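Local coordinates for YrdC-like domain-containing protein (Streptococcus mutans, PDB 3L7V) that is of unknown function but belongs to the YrdC-like family, may bind double-stranded RNA and possibly acts in tRNA modification, at residues L106-P111 and P132-A137; T110-A115 and P251-D256; E261-V266 and F284-Y289. One frame throughout, in Å; residues are numbered along the deposited sequence.

Following the chain from the N terminus, the loop after helix 100-106 opens contact 1, which closes when the chain returns through helix 111-123 and strand 127-132 to residues 132-137. Contact 2 starts from the same stretch, sharing Thr110 and Pro111, but closes only at 251-256, a far longer loop. Contact 3 follows in series and closes the beta-alpha-beta unit of residues 265-289. The centres of contacts 2 and 3 lie about 12 Å apart, and Gln253 NE2 reaches Ser286 O. Contact 1 ties the exit of helix 100-106 to the turn after strand 127-132, contact 2 the start of helix 111-123 to the loop after strand 239-241, and contact 3 the last two strands.

Contact 1 (L106-P111 and P132-A137); sequences LAQLTP and PWKAEA. With SO4 (sulfate ion), chain C.
Gln108 NE2 donates to Trp133 O at 2.9 Å, the shortest hydrogen bond between 106-111 and 132-137. The donor stands well above the carbonyl plane, 48° out of it, and misses the lone-pair directions. The Gln108 chain reaches it extended beyond CG, crossing Pro132 at about a right angle, with NE2 3.8 Å from Pro132 CB. Two straighter backbone bonds accompany it, both 168° at the hydrogen: Gln108 N to Pro132 O and Lys134 N to Leu106 O, 3.1 Å each. They flank the facing pair Ala107 and Trp133, a single isolated backbone bridge just past the end of strand 127-132. Through it the exit of helix 100-106 is fastened to the turn that leads into helix 135-143, within the YrdC-like domain. On the buried side, Leu106 and Trp133 lie alongside each other, pointing the same way, and Leu106 CD2 comes 4.0 Å from Trp133 CZ3. Ala137 CB sits at the edge of the indole, in its plane. The ring is fixed further by Ser159, whose OG pairs with Trp133 NE1, and by Phe161, whose ring meets it at a slant. Lys134 behaves differently. Its chain bends at chi2, chi3 and chi4 and curls over Ala107, with CD 3.4 Å from Ala107 O. That bend brings NZ to a water that also donates to Ala107 O, bridging the two segments. At the amino end of helix 135-143, Ala135 N donates almost linearly (175°) to sulfate O2 at 3.0 Å. The ion probably comes from the crystallisation liquor; Gln108 NE2 is farther from the same oxygen, at 3.6 Å, and Lys134 CG packs against another oxygen of the ion.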
loop_
_atom_site.group_PDB
_atom_site.type_symbol
_atom_site.label_atom_id
_atom_site.label_comp_id
_atom_site.label_asym_id
_atom_site.label_seq_id
_atom_site.Cartn_x
_atom_site.Cartn_y
_atom_site.Cartn_z
ATOM N N LEU A 106 -12.205 0.450 8.157
ATOM C CA LEU A 106 -12.132 1.500 7.121
ATOM C C LEU A 106 -12.792 1.183 5.763
ATOM O O LEU A 106 -13.362 2.066 5.119
ATOM C CB LEU A 106 -10.666 1.905 6.872
ATOM C CG LEU A 106 -9.825 2.479 8.020
ATOM C CD1 LEU A 106 -8.487 3.038 7.505
ATOM C CD2 LEU A 106 -10.593 3.549 8.767
ATOM N N ALA A 107 -12.694 -0.063 5.322
ATOM C CA ALA A 107 -13.131 -0.440 3.977
ATOM C C ALA A 107 -14.384 -1.307 3.984
ATOM O O ALA A 107 -14.570 -2.101 4.893
ATOM C CB ALA A 107 -11.984 -1.167 3.233
ATOM N N GLN A 108 -15.234 -1.144 2.970
ATOM C CA GLN A 108 -16.395 -2.017 2.770
ATOM C C GLN A 108 -15.925 -3.383 2.273
ATOM O O GLN A 108 -15.038 -3.464 1.403
ATOM C CB GLN A 108 -17.351 -1.437 1.715
ATOM C CG GLN A 108 -18.051 -0.153 2.087
ATOM C CD GLN A 108 -18.949 0.368 0.978
ATOM O OE1 GLN A 108 -19.521 -0.399 0.204
ATOM N NE2 GLN A 108 -19.062 1.680 0.887
ATOM N N LEU A 109 -16.542 -4.445 2.791
ATOM C CA LEU A 109 -16.116 -5.824 2.517
ATOM C C LEU A 109 -17.312 -6.772 2.325
ATOM O O LEU A 109 -18.409 -6.506 2.827
ATOM C CB LEU A 109 -15.269 -6.338 3.692
ATOM C CG LEU A 109 -13.736 -6.233 3.749
ATOM C CD1 LEU A 109 -13.179 -5.290 2.729
ATOM C CD2 LEU A 109 -13.259 -5.857 5.140
ATOM N N THR A 110 -17.100 -7.862 1.589
ATOM C CA THR A 110 -18.003 -9.030 1.626
ATOM C C THR A 110 -17.316 -10.194 2.352
ATOM O O THR A 110 -16.109 -10.137 2.614
ATOM C CB THR A 110 -18.400 -9.515 0.222
ATOM O OG1 THR A 110 -17.232 -9.930 -0.492
ATOM C CG2 THR A 110 -19.112 -8.421 -0.557
ATOM N N PRO A 111 -18.069 -11.261 2.684
ATOM C CA PRO A 111 -17.380 -12.356 3.381
ATOM C C PRO A 111 -16.297 -13.042 2.535
ATOM O O PRO A 111 -15.278 -13.432 3.097
ATOM C CB PRO A 111 -18.523 -13.320 3.746
ATOM C CG PRO A 111 -19.750 -12.441 3.808
ATOM C CD PRO A 111 -19.535 -11.431 2.701
ATOM N N PRO A 132 -14.024 0.526 -1.794
ATOM C CA PRO A 132 -14.718 1.751 -1.348
ATOM C C PRO A 132 -14.582 1.957 0.163
ATOM O O PRO A 132 -14.356 0.990 0.883
ATOM C CB PRO A 132 -16.197 1.470 -1.672
ATOM C CG PRO A 132 -16.238 0.071 -2.317
ATOM C CD PRO A 132 -14.954 -0.612 -1.913
ATOM N N TRP A 133 -14.733 3.189 0.641
ATOM C CA TRP A 133 -14.739 3.463 2.094
ATOM C C TRP A 133 -16.117 3.247 2.712
ATOM O O TRP A 133 -17.142 3.508 2.076
ATOM C CB TRP A 133 -14.294 4.906 2.398
ATOM C CG TRP A 133 -12.819 5.161 2.237
ATOM C CD1 TRP A 133 -12.116 5.221 1.061
ATOM C CD2 TRP A 133 -11.867 5.406 3.286
ATOM N NE1 TRP A 133 -10.786 5.478 1.317
ATOM C CE2 TRP A 133 -10.609 5.602 2.671
ATOM C CE3 TRP A 133 -11.954 5.480 4.683
ATOM C CZ2 TRP A 133 -9.447 5.861 3.407
ATOM C CZ3 TRP A 133 -10.797 5.737 5.411
ATOM C CH2 TRP A 133 -9.563 5.927 4.768
ATOM N N LYS A 134 -16.142 2.783 3.954
ATOM C CA LYS A 134 -17.385 2.786 4.733
ATOM C C LYS A 134 -17.862 4.219 4.961
ATOM O O LYS A 134 -17.065 5.089 5.312
ATOM C CB LYS A 134 -17.179 2.095 6.076
ATOM C CG LYS A 134 -17.079 0.596 5.968
ATOM C CD LYS A 134 -16.176 0.047 7.052
ATOM C CE LYS A 134 -16.973 -0.461 8.226
ATOM N NZ LYS A 134 -17.629 -1.731 7.837
ATOM N N ALA A 135 -19.155 4.464 4.761
ATOM C CA ALA A 135 -19.707 5.818 4.901
ATOM C C ALA A 135 -19.201 6.550 6.140
ATOM O O ALA A 135 -18.768 7.698 6.055
ATOM C CB ALA A 135 -21.230 5.791 4.904
ATOM N N GLU A 136 -19.267 5.881 7.286
ATOM C CA GLU A 136 -18.935 6.517 8.550
ATOM C C GLU A 136 -17.435 6.795 8.661
ATOM O O GLU A 136 -17.021 7.780 9.283
ATOM C CB GLU A 136 -19.409 5.650 9.716
ATOM C CG GLU A 136 -19.127 6.245 11.080
ATOM C CD GLU A 136 -20.179 7.245 11.514
ATOM O OE1 GLU A 136 -19.906 8.464 11.460
ATOM O OE2 GLU A 136 -21.280 6.809 11.910
ATOM N N ALA A 137 -16.629 5.923 8.057
ATOM C CA ALA A 137 -15.176 6.092 8.037
ATOM C C ALA A 137 -14.777 7.290 7.191
ATOM O O ALA A 137 -13.849 8.022 7.527
ATOM C CB ALA A 137 -14.503 4.836 7.505
HETATM S S SO4 C . -21.284 1.083 4.993
HETATM O O1 SO4 C . -22.351 0.267 4.423
HETATM O O2 SO4 C . -20.877 2.076 3.998
HETATM O O3 SO4 C . -21.772 1.762 6.192
HETATM O O4 SO4 C . -20.161 0.225 5.375
HETATM O O HOH W 1 -15.725 -3.855 7.055
HETATM O O HOH W 2 -18.292 -3.840 5.627
#

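Contact 2 (T110-A115 and P251-D256)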
loop_
_atom_site.group_PDB
_atom_site.type_symbol
_atom_site.label_atom_id
_atom_site.label_comp_id
_atom_site.label_asym_id
_atom_site.label_seq_id
_atom_site.Cartn_x
_atom_site.Cartn_y
_atom_site.Cartn_z
ATOM N N THR A 110 -17.100 -7.862 1.589
ATOM C CA THR A 110 -18.003 -9.030 1.626
ATOM C C THR A 110 -17.316 -10.194 2.352
ATOM O O THR A 110 -16.109 -10.137 2.614
ATOM C CB THR A 110 -18.400 -9.515 0.222
ATOM O OG1 THR A 110 -17.232 -9.930 -0.492
ATOM C CG2 THR A 110 -19.112 -8.421 -0.557
ATOM N N PRO A 111 -18.069 -11.261 2.684
ATOM C CA PRO A 111 -17.380 -12.356 3.381
ATOM C C PRO A 111 -16.297 -13.042 2.535
ATOM O O PRO A 111 -15.278 -13.432 3.097
ATOM C CB PRO A 111 -18.523 -13.320 3.746
ATOM C CG PRO A 111 -19.750 -12.441 3.808
ATOM C CD PRO A 111 -19.535 -11.431 2.701
ATOM N N GLU A 112 -16.505 -13.194 1.228
ATOM C CA GLU A 112 -15.451 -13.703 0.337
ATOM C C GLU A 112 -14.186 -12.806 0.330
ATOM O O GLU A 112 -13.064 -13.296 0.435
ATOM C CB GLU A 112 -15.977 -13.868 -1.095
ATOM C CG GLU A 112 -16.895 -15.070 -1.309
ATOM C CD GLU A 112 -17.704 -15.011 -2.616
ATOM O OE1 GLU A 112 -18.096 -13.903 -3.058
ATOM O OE2 GLU A 112 -17.959 -16.091 -3.192
ATOM N N ILE A 113 -14.370 -11.495 0.198
ATOM C CA ILE A 113 -13.226 -10.582 0.135
ATOM C C ILE A 113 -12.462 -10.603 1.453
ATOM O O ILE A 113 -11.222 -10.687 1.456
ATOM C CB ILE A 113 -13.638 -9.135 -0.236
ATOM C CG1 ILE A 113 -14.153 -9.086 -1.678
ATOM C CG2 ILE A 113 -12.449 -8.189 -0.088
ATOM C CD1 ILE A 113 -15.001 -7.890 -2.013
ATOM N N ASP A 114 -13.200 -10.533 2.566
ATOM C CA ASP A 114 -12.609 -10.644 3.902
ATOM C C ASP A 114 -11.758 -11.919 4.039
ATOM O O ASP A 114 -10.621 -11.859 4.500
ATOM C CB ASP A 114 -13.697 -10.605 4.989
ATOM C CG ASP A 114 -13.118 -10.617 6.432
ATOM O OD1 ASP A 114 -12.059 -11.239 6.672
ATOM O OD2 ASP A 114 -13.734 -10.013 7.340
ATOM N N ALA A 115 -12.325 -13.059 3.635
ATOM C CA ALA A 115 -11.641 -14.355 3.647
ATOM C C ALA A 115 -10.412 -14.406 2.718
ATOM O O ALA A 115 -9.406 -15.045 3.046
ATOM C CB ALA A 115 -12.627 -15.477 3.269
ATOM N N PRO A 251 -20.418 -7.883 -6.338
ATOM C CA PRO A 251 -21.368 -8.757 -5.629
ATOM C C PRO A 251 -20.726 -9.991 -5.005
ATOM O O PRO A 251 -19.651 -10.414 -5.445
ATOM C CB PRO A 251 -22.329 -9.211 -6.741
ATOM C CG PRO A 251 -22.136 -8.256 -7.853
ATOM C CD PRO A 251 -20.710 -7.811 -7.776
ATOM N N GLN A 252 -21.390 -10.550 -3.992
ATOM C CA GLN A 252 -21.067 -11.874 -3.462
ATOM C C GLN A 252 -21.412 -12.935 -4.485
ATOM O O GLN A 252 -22.511 -12.935 -5.023
ATOM C CB GLN A 252 -21.878 -12.174 -2.196
ATOM C CG GLN A 252 -21.153 -11.966 -0.883
ATOM C CD GLN A 252 -20.244 -13.129 -0.499
ATOM O OE1 GLN A 252 -20.694 -14.259 -0.295
ATOM N NE2 GLN A 252 -18.959 -12.841 -0.374
ATOM N N GLN A 253 -20.484 -13.857 -4.727
ATOM C CA GLN A 253 -20.729 -14.956 -5.657
ATOM C C GLN A 253 -21.427 -16.166 -5.006
ATOM O O GLN A 253 -22.577 -16.455 -5.310
ATOM C CB GLN A 253 -19.427 -15.373 -6.374
ATOM C CG GLN A 253 -18.926 -14.307 -7.357
ATOM C CD GLN A 253 -17.636 -14.681 -8.069
ATOM O OE1 GLN A 253 -17.400 -15.846 -8.379
ATOM N NE2 GLN A 253 -16.796 -13.681 -8.339
ATOM N N GLY A 254 -20.731 -16.873 -4.123
ATOM C CA GLY A 254 -21.266 -18.103 -3.560
ATOM C C GLY A 254 -20.551 -19.300 -4.153
ATOM O O GLY A 254 -20.318 -19.353 -5.359
ATOM N N ALA A 255 -20.196 -20.253 -3.301
ATOM C CA ALA A 255 -19.410 -21.422 -3.697
ATOM C C ALA A 255 -20.033 -22.278 -4.804
ATOM O O ALA A 255 -19.336 -23.047 -5.454
ATOM C CB ALA A 255 -19.098 -22.281 -2.481
ATOM N N ASP A 256 -21.334 -22.133 -5.024
ATOM C CA ASP A 256 -22.049 -22.936 -6.014
ATOM C C ASP A 256 -22.420 -22.169 -7.300
ATOM O O ASP A 256 -23.044 -22.729 -8.199
ATOM C CB ASP A 256 -23.327 -23.500 -5.384
ATOM C CG ASP A 256 -24.243 -22.404 -4.865
ATOM O OD1 ASP A 256 -23.733 -21.448 -4.235
ATOM O OD2 ASP A 256 -25.468 -22.489 -5.091
HETATM O O HOH W 3 -17.201 -11.064 -3.562
#
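Glu112 is buried and carries the tight part of this contact, its carboxylate taking the backbone N-H groups of two successive residues. Gln253 N reaches Glu112 OE1 at 2.9 Å, on the syn side of that oxygen and 23° out of the carboxylate plane. Gly254 N meets Glu112 OE2 at 3.0 Å, but from above the plane. The chain of Glu112 is extended beyond CG, which carries the carboxylate from the helix across to the loop. OE1 takes a second bond from a water, and the bonds to both oxygens restrict rotation of the carboxylate. Gly254 has a positive phi (107°), an angle readily adopted by a residue without CB. The motif on the other side is a capped helix start: Thr110 is the N-cap of helix 111-123, and its OG1 accepts a weak bond from Ile113 N. What the contact joins, therefore, is the amino end of that helix and the long loop between strands 239-241 and 265-268. The solvent side packs closely too but is held less specifically. Gln252, exposed, bends at chi2 and slides past Thr110 in the opposite direction, CG lying 3.8 Å from Thr110 CB. Its amide carbon CD rests 3.7 Å from Pro111 CD. The end of this amide is less certain, because NE2 sits close to another donor, Glu112 N. The water fills in between the two parts: besides Glu112 OE1 it donates to Pro251 O, and it accepts from Thr110 OG1. Gln253, by contrast, turns its side-chain amide away from the helix, and its NE2 bonds to Ser286 O.

Contact 3 (E261-V266 and F284-Y289)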
loop_
_atom_site.group_PDB
_atom_site.type_symbol
_atom_site.label_atom_id
_atom_site.label_comp_id
_atom_site.label_asym_id
_atom_site.label_seq_id
_atom_site.Cartn_x
_atom_site.Cartn_y
_atom_site.Cartn_z
ATOM N N GLU A 261 -20.845 -11.729 -12.778
ATOM C CA GLU A 261 -20.231 -10.438 -13.118
ATOM C C GLU A 261 -21.090 -9.287 -12.594
ATOM O O GLU A 261 -22.318 -9.396 -12.587
ATOM C CB GLU A 261 -20.072 -10.280 -14.633
ATOM C CG GLU A 261 -19.193 -11.304 -15.338
ATOM C CD GLU A 261 -19.004 -10.966 -16.819
ATOM O OE1 GLU A 261 -19.494 -9.896 -17.240
ATOM O OE2 GLU A 261 -18.370 -11.756 -17.562
ATOM N N PRO A 262 -20.460 -8.169 -12.174
ATOM C CA PRO A 262 -19.019 -7.865 -12.175
ATOM C C PRO A 262 -18.218 -8.757 -11.223
ATOM O O PRO A 262 -18.801 -9.362 -10.319
ATOM C CB PRO A 262 -18.960 -6.405 -11.683
ATOM C CG PRO A 262 -20.359 -5.876 -11.786
ATOM C CD PRO A 262 -21.245 -7.067 -11.590
ATOM N N CYS A 263 -16.900 -8.814 -11.414
ATOM C CA CYS A 263 -16.045 -9.745 -10.671
ATOM C C CYS A 263 -14.645 -9.174 -10.406
ATOM O O CYS A 263 -14.278 -8.145 -10.974
ATOM C CB CYS A 263 -15.948 -11.068 -11.444
ATOM S SG CYS A 263 -15.207 -10.933 -13.086
ATOM N N PRO A 264 -13.851 -9.839 -9.537
ATOM C CA PRO A 264 -12.487 -9.354 -9.245
ATOM C C PRO A 264 -11.640 -9.251 -10.517
ATOM O O PRO A 264 -11.821 -10.099 -11.390
ATOM C CB PRO A 264 -11.899 -10.449 -8.351
ATOM C CG PRO A 264 -13.103 -11.177 -7.764
ATOM C CD PRO A 264 -14.223 -11.030 -8.748
ATOM N N VAL A 265 -10.735 -8.265 -10.617
ATOM C CA VAL A 265 -9.859 -8.135 -11.797
ATOM C C VAL A 265 -8.382 -7.852 -11.451
ATOM O O VAL A 265 -8.074 -6.850 -10.814
ATOM C CB VAL A 265 -10.335 -7.001 -12.729
ATOM C CG1 VAL A 265 -9.375 -6.852 -13.928
ATOM C CG2 VAL A 265 -11.789 -7.220 -13.194
ATOM N N VAL A 266 -7.464 -8.711 -11.887
ATOM C CA VAL A 266 -6.048 -8.434 -11.671
ATOM C C VAL A 266 -5.586 -7.349 -12.657
ATOM O O VAL A 266 -5.606 -7.571 -13.863
ATOM C CB VAL A 266 -5.177 -9.713 -11.812
ATOM C CG1 VAL A 266 -3.663 -9.382 -11.722
ATOM C CG2 VAL A 266 -5.582 -10.770 -10.777
ATOM N N PHE A 284 -13.089 -17.741 -5.661
ATOM C CA PHE A 284 -14.113 -17.254 -6.580
ATOM C C PHE A 284 -14.202 -18.202 -7.797
ATOM O O PHE A 284 -13.178 -18.618 -8.330
ATOM C CB PHE A 284 -13.781 -15.834 -7.090
ATOM C CG PHE A 284 -13.520 -14.808 -6.006
ATOM C CD1 PHE A 284 -14.530 -13.930 -5.598
ATOM C CD2 PHE A 284 -12.249 -14.667 -5.448
ATOM C CE1 PHE A 284 -14.282 -12.955 -4.608
ATOM C CE2 PHE A 284 -11.999 -13.708 -4.469
ATOM C CZ PHE A 284 -13.020 -12.853 -4.041
ATOM N N ASN A 285 -15.409 -18.531 -8.249
ATOM C CA ASN A 285 -15.545 -19.294 -9.496
ATOM C C ASN A 285 -15.411 -18.416 -10.744
ATOM O O ASN A 285 -15.336 -18.911 -11.873
ATOM C CB ASN A 285 -16.868 -20.072 -9.528
ATOM C CG ASN A 285 -16.895 -21.196 -8.501
ATOM O OD1 ASN A 285 -15.866 -21.798 -8.222
ATOM N ND2 ASN A 285 -18.066 -21.470 -7.928
ATOM N N SER A 286 -15.367 -17.107 -10.528
ATOM C CA SER A 286 -15.358 -16.164 -11.626
ATOM C C SER A 286 -14.440 -14.957 -11.369
ATOM O O SER A 286 -14.693 -14.180 -10.448
ATOM C CB SER A 286 -16.798 -15.712 -11.887
ATOM O OG SER A 286 -16.903 -14.883 -13.023
ATOM N N TRP A 287 -13.381 -14.815 -12.183
ATOM C CA TRP A 287 -12.490 -13.635 -12.166
ATOM C C TRP A 287 -11.755 -13.360 -13.507
ATOM O O TRP A 287 -11.692 -14.234 -14.380
ATOM C CB TRP A 287 -11.490 -13.670 -10.975
ATOM C CG TRP A 287 -10.467 -14.829 -10.955
ATOM C CD1 TRP A 287 -10.648 -16.078 -10.409
ATOM C CD2 TRP A 287 -9.118 -14.809 -11.454
ATOM N NE1 TRP A 287 -9.500 -16.826 -10.541
ATOM C CE2 TRP A 287 -8.547 -16.068 -11.175
ATOM C CE3 TRP A 287 -8.327 -13.838 -12.092
ATOM C CZ2 TRP A 287 -7.228 -16.395 -11.546
ATOM C CZ3 TRP A 287 -7.011 -14.161 -12.450
ATOM C CH2 TRP A 287 -6.480 -15.427 -12.181
ATOM N N ASN A 288 -11.212 -12.144 -13.657
ATOM C CA ASN A 288 -10.580 -11.691 -14.906
ATOM C C ASN A 288 -9.106 -11.324 -14.742
ATOM O O ASN A 288 -8.695 -10.847 -13.687
ATOM C CB ASN A 288 -11.299 -10.447 -15.473
ATOM C CG ASN A 288 -12.673 -10.756 -16.068
ATOM O OD1 ASN A 288 -13.301 -9.884 -16.678
ATOM N ND2 ASN A 288 -13.144 -11.984 -15.892
ATOM N N TYR A 289 -8.313 -11.516 -15.793
ATOM C CA TYR A 289 -6.912 -11.074 -15.768
ATOM C C TYR A 289 -6.719 -9.979 -16.825
ATOM O O TYR A 289 -6.950 -10.240 -18.013
ATOM C CB TYR A 289 -5.963 -12.268 -16.006
ATOM C CG TYR A 289 -4.493 -11.913 -16.025
ATOM C CD1 TYR A 289 -3.714 -12.029 -14.880
ATOM C CD2 TYR A 289 -3.884 -11.459 -17.189
ATOM C CE1 TYR A 289 -2.372 -11.683 -14.890
ATOM C CE2 TYR A 289 -2.551 -11.129 -17.223
ATOM C CZ TYR A 289 -1.794 -11.238 -16.073
ATOM O OH TYR A 289 -0.457 -10.904 -16.098
#
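Two parallel bridges set the register, Val265 against Asn288 with CA atoms 4.8 Å apart and Val266 against Tyr289. Asn288 supplies both backbone bonds: its N donates to Pro264 O and its O accepts from Val266 N, each 3.1 Å, so one residue grips the two that flank Val265, as parallel pairing requires. The CA-H of Val265 also leans on Asn288 O. Before the strands begin, the segments meet through side chains. Pro264 CG sits over the centre of the Phe284 ring, 3.8 Å from the centroid and 13° off the normal, a CH-pi contact. Cys263 lies nearby, its CB 3.5 Å from Ser286 O. Its SG approaches Asn288 ND2 at 3.6 Å. Past these, the side chains separate onto the two faces. Val265 CG2 touches Asn288 CB on one, while on the other Val266 CB meets Tyr289 CD1 at 4.1 Å, the side chains crossing at a slant. Trp287 has its CG set between backbone N and carbonyl carbon (chi1 63°), which lays the indole alongside Val266, pointing the same way; CZ3 is 4.0 Å from Val266 CG2. Ser286 OG hydrogen-bonds to Val260 O. In the fold this is the strand pair of a beta-alpha-beta unit, with helix 273-283 as the crossover. That helix covers the Val266 and Trp287 side through Leu280, with Met277 and Ser281 also against the indole. Strand 288-289 ends the sheet within the chain; strand 265-268 lies between it and strand 239-241, to which it runs antiparallel, with a backbone bond between Val265 and Ser241.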